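Local coordinates for glutaredoxin-like protein NrdH (Escherichia coli, PDB 1H75) that probably carries electrons to the NrdEF ribonucleotide reductase, as a small redox protein of the glutaredoxin family that uses a dithiol-disulfide pair, at residues Glu29-Val33 with Asp34-Glu38; Ser62-Pro66 with Asp67-Arg71. All coordinates share one frame; numbering follows the deposited sequence.

Contact 1 (Glu29-Val33 with Asp34-Glu38); sequences EMINV and DRVPE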
# COMPACT_ATOMS: atom_id res chain seq x y z
N GLU A 29 2.62 7.30 -3.02
CA GLU A 29 3.41 6.91 -4.16
C GLU A 29 3.10 5.44 -4.41
O GLU A 29 2.72 4.71 -3.48
CB GLU A 29 4.92 7.09 -3.90
CG GLU A 29 5.45 6.39 -2.65
CD GLU A 29 6.97 6.53 -2.51
OE1 GLU A 29 7.55 7.40 -3.19
OE2 GLU A 29 7.57 5.77 -1.71
N MET A 30 3.20 5.02 -5.66
CA MET A 30 2.93 3.64 -5.98
C MET A 30 4.17 3.03 -6.58
O MET A 30 4.92 3.71 -7.28
CB MET A 30 1.77 3.53 -6.96
CG MET A 30 0.47 4.06 -6.41
SD MET A 30 -0.83 3.84 -7.61
CE MET A 30 -1.70 2.45 -6.91
N ILE A 31 4.39 1.76 -6.27
CA ILE A 31 5.53 1.04 -6.81
C ILE A 31 5.02 -0.30 -7.28
O ILE A 31 4.56 -1.11 -6.47
CB ILE A 31 6.62 0.82 -5.77
CG1 ILE A 31 7.22 2.17 -5.39
CG2 ILE A 31 7.68 -0.18 -6.32
CD1 ILE A 31 8.30 2.09 -4.35
N ASN A 32 5.09 -0.53 -8.58
CA ASN A 32 4.64 -1.78 -9.18
C ASN A 32 5.69 -2.86 -8.91
O ASN A 32 6.80 -2.77 -9.43
CB ASN A 32 4.48 -1.59 -10.69
CG ASN A 32 3.85 -2.79 -11.36
OD1 ASN A 32 2.78 -2.66 -11.97
ND2 ASN A 32 4.48 -3.95 -11.24
N VAL A 33 5.34 -3.88 -8.12
CA VAL A 33 6.28 -4.93 -7.75
C VAL A 33 6.72 -5.85 -8.89
O VAL A 33 7.73 -6.56 -8.77
CB VAL A 33 5.73 -5.80 -6.57
CG1 VAL A 33 5.49 -4.91 -5.35
CG2 VAL A 33 4.46 -6.51 -6.97
N ASP A 34 5.97 -5.84 -9.99
CA ASP A 34 6.35 -6.66 -11.14
C ASP A 34 7.42 -5.92 -11.96
O ASP A 34 8.31 -6.55 -12.55
CB ASP A 34 5.10 -6.98 -11.98
CG ASP A 34 4.18 -7.96 -11.27
OD1 ASP A 34 2.96 -7.87 -11.47
OD2 ASP A 34 4.66 -8.83 -10.52
N ARG A 35 7.33 -4.59 -12.00
CA ARG A 35 8.30 -3.76 -12.72
C ARG A 35 9.55 -3.50 -11.88
O ARG A 35 10.60 -3.13 -12.41
CB ARG A 35 7.69 -2.40 -13.08
CG ARG A 35 6.53 -2.46 -14.05
CD ARG A 35 6.03 -1.07 -14.40
NE ARG A 35 7.03 -0.28 -15.11
CZ ARG A 35 6.74 0.53 -16.13
NH1 ARG A 35 5.48 0.64 -16.53
NH2 ARG A 35 7.69 1.23 -16.73
N VAL A 36 9.43 -3.69 -10.56
CA VAL A 36 10.54 -3.44 -9.64
C VAL A 36 10.73 -4.68 -8.73
O VAL A 36 10.32 -4.69 -7.56
CB VAL A 36 10.24 -2.18 -8.76
CG1 VAL A 36 11.48 -1.78 -7.97
CG2 VAL A 36 9.79 -1.03 -9.63
N PRO A 37 11.37 -5.73 -9.26
CA PRO A 37 11.61 -6.96 -8.50
C PRO A 37 12.36 -6.77 -7.20
O PRO A 37 12.24 -7.59 -6.28
CB PRO A 37 12.38 -7.85 -9.49
CG PRO A 37 11.85 -7.41 -10.81
CD PRO A 37 11.73 -5.91 -10.68
N GLU A 38 13.16 -5.72 -7.11
CA GLU A 38 13.89 -5.44 -5.88
C GLU A 38 12.87 -5.23 -4.74
O GLU A 38 13.06 -5.72 -3.62
CB GLU A 38 14.74 -4.18 -6.04
CG GLU A 38 15.54 -3.82 -4.79
CD GLU A 38 16.50 -2.69 -5.03
OE1 GLU A 38 17.11 -2.21 -4.04
OE2 GLU A 38 16.65 -2.27 -6.20
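Ile31 meets Val36 methyl to methyl as the chain turns from edge strand 29-32 toward helix 37-45: its CG2 lies 4.0 Å from Val36 CG2. That branch stands anti to the backbone N of Ile31, while CG1 leaves beside the N. Next comes Asn32, whose carbonyl O takes two hydrogen bonds, from Val36 N (3.0 Å, N-H...O angle 128°) and Arg35 N (3.2 Å, 125°); both are bent and weak. With CG anti to its own N (chi1 -173°), the Asn32 side chain lies back over the turn, beside the backbone N atoms of Asp34 and Arg35. With an alanine here, the backbone of Asp34 and Arg35 would probably lose the amide group that lies against it, leaving the turn less restrained. Val33 is buried and packs on Tyr6, Ala40 and Leu43, whereas Asp34 OD2 forms a salt bridge with Arg8. Val36 occupies the N-cap position. One carbonyl oxygen shared by two weak bonds implies that these bonds alone hold the turn only loosely; the apolar setting of Val33 and the Asp34-Arg8 charge pair tie it to the rest of the fold.

Contact 2 (Ser62-Pro66 with Asp67-Arg71); sequences SGFRP and DMINR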
# COMPACT_ATOMS: atom_id res chain seq x y z
N SER A 62 -0.91 -5.69 4.47
CA SER A 62 -1.19 -6.22 3.13
C SER A 62 -2.68 -6.43 2.91
O SER A 62 -3.43 -6.54 3.87
CB SER A 62 -0.45 -7.54 2.91
OG SER A 62 -0.83 -8.54 3.85
N GLY A 63 -3.09 -6.50 1.65
CA GLY A 63 -4.50 -6.68 1.31
C GLY A 63 -5.25 -5.37 1.43
O GLY A 63 -4.65 -4.36 1.80
N PHE A 64 -6.53 -5.37 1.08
CA PHE A 64 -7.37 -4.18 1.19
C PHE A 64 -7.85 -4.10 2.63
O PHE A 64 -8.62 -4.95 3.11
CB PHE A 64 -8.56 -4.27 0.24
CG PHE A 64 -9.53 -3.11 0.37
CD1 PHE A 64 -9.09 -1.80 0.21
CD2 PHE A 64 -10.88 -3.35 0.64
CE1 PHE A 64 -9.98 -0.73 0.30
CE2 PHE A 64 -11.78 -2.29 0.73
CZ PHE A 64 -11.33 -0.98 0.56
N ARG A 65 -7.38 -3.08 3.34
CA ARG A 65 -7.70 -2.87 4.74
C ARG A 65 -8.19 -1.46 5.02
O ARG A 65 -7.42 -0.59 5.40
CB ARG A 65 -6.46 -3.16 5.60
CG ARG A 65 -6.07 -4.65 5.68
CD ARG A 65 -7.11 -5.45 6.44
NE ARG A 65 -7.22 -5.00 7.83
CZ ARG A 65 -6.43 -5.42 8.82
NH1 ARG A 65 -5.48 -6.33 8.60
NH2 ARG A 65 -6.58 -4.90 10.03
N PRO A 66 -9.49 -1.23 4.81
CA PRO A 66 -10.10 0.08 5.05
C PRO A 66 -9.78 0.57 6.46
O PRO A 66 -9.54 1.75 6.69
CB PRO A 66 -11.60 -0.19 4.92
CG PRO A 66 -11.67 -1.35 4.03
CD PRO A 66 -10.49 -2.22 4.37
N ASP A 67 -9.80 -0.36 7.42
CA ASP A 67 -9.54 0.03 8.80
C ASP A 67 -8.14 0.55 9.04
O ASP A 67 -7.92 1.41 9.91
CB ASP A 67 -9.83 -1.14 9.75
CG ASP A 67 -9.01 -2.38 9.43
OD1 ASP A 67 -8.57 -3.03 10.40
OD2 ASP A 67 -8.85 -2.74 8.24
N MET A 68 -7.17 0.01 8.30
CA MET A 68 -5.80 0.49 8.45
C MET A 68 -5.61 1.80 7.67
O MET A 68 -4.84 2.67 8.08
CB MET A 68 -4.80 -0.56 7.92
CG MET A 68 -4.71 -1.83 8.80
SD MET A 68 -4.26 -1.53 10.51
CE MET A 68 -2.50 -1.34 10.32
N ILE A 69 -6.31 1.93 6.55
CA ILE A 69 -6.22 3.13 5.73
C ILE A 69 -6.71 4.30 6.57
O ILE A 69 -6.17 5.40 6.49
CB ILE A 69 -7.06 3.00 4.44
CG1 ILE A 69 -6.40 1.96 3.53
CG2 ILE A 69 -7.13 4.34 3.72
CD1 ILE A 69 -7.25 1.51 2.34
N ASN A 70 -7.73 4.05 7.39
CA ASN A 70 -8.27 5.08 8.24
C ASN A 70 -7.28 5.54 9.29
O ASN A 70 -7.45 6.62 9.86
CB ASN A 70 -9.58 4.63 8.88
CG ASN A 70 -10.75 4.76 7.94
OD1 ASN A 70 -10.67 5.49 6.94
ND2 ASN A 70 -11.84 4.08 8.25
N ARG A 71 -6.24 4.75 9.54
CA ARG A 71 -5.23 5.17 10.52
C ARG A 71 -4.25 6.18 9.92
O ARG A 71 -3.37 6.67 10.62
CB ARG A 71 -4.48 3.95 11.07
CG ARG A 71 -5.40 3.05 11.89
CD ARG A 71 -4.62 1.96 12.62
NE ARG A 71 -3.58 2.56 13.45
CZ ARG A 71 -2.60 1.88 14.04
NH1 ARG A 71 -2.51 0.57 13.89
NH2 ARG A 71 -1.69 2.53 14.77
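Arg65 O is gripped by two backbone N-H groups of helix 66-69: Ile69 N gives a sound bond (3.0 Å, N-H...O angle 157°), approaching nearly along the C=O axis, while Met68 N adds a weak, bent one. Arg65 is the N-cap residue, and its side chain returns to the first turn. Bent at chi2 and chi3, it holds Asp67 side-on: NE to OD2 and NH2 to OD1 are both 2.8 Å, the second almost straight at 176°. The guanidinium and carboxylate planes lie 18° apart, and both oxygens are met on their syn sides. Asp67 CG sits between its own backbone N and carbonyl carbon, which swings the acid back toward Arg65. Met68 CG rests over one guanidinium face, 3.8 Å from NH2 of Arg65. Beyond the polar pair, Pro66 CD lies over the centre of one face of the Phe64 ring, and Phe64 CE1 touches Ile69 CD1 at 4.1 Å, in a cluster that also reaches Ala20 of helix 12-23. Asn70 N bonds to Pro66 O at 3.0 Å, one residue on from the Ile69 bond. The N-cap residue's salt bridge thus braces the entry from strand 59-62 into helix 66-69, and its two-point grip is likely to limit guanidinium rotation.

Contact 1 closes before contact 2 opens along the chain, and the two lie on opposite sides of its centre, about 20 Å between centres and about 11 Å between nearest atoms, without touching. Each joins an outermost strand of the four-stranded mixed sheet to the helix that follows: strand 29-32 to helix 37-45 in contact 1, strand 59-62 to helix 66-69 in contact 2. Strands 3-7 and 53-56 run between those edges, in the strand order 2-1-3-4 expected of a thioredoxin fold. Contact 1 packs on strand 3-7 and helix 37-45. In contact 2, Phe64 and Ile69 touch helix 12-23, at whose start lies the Cys11-Cys14 pair, redox-active by similarity; Val33 and Phe64 both come near that pair without touching it.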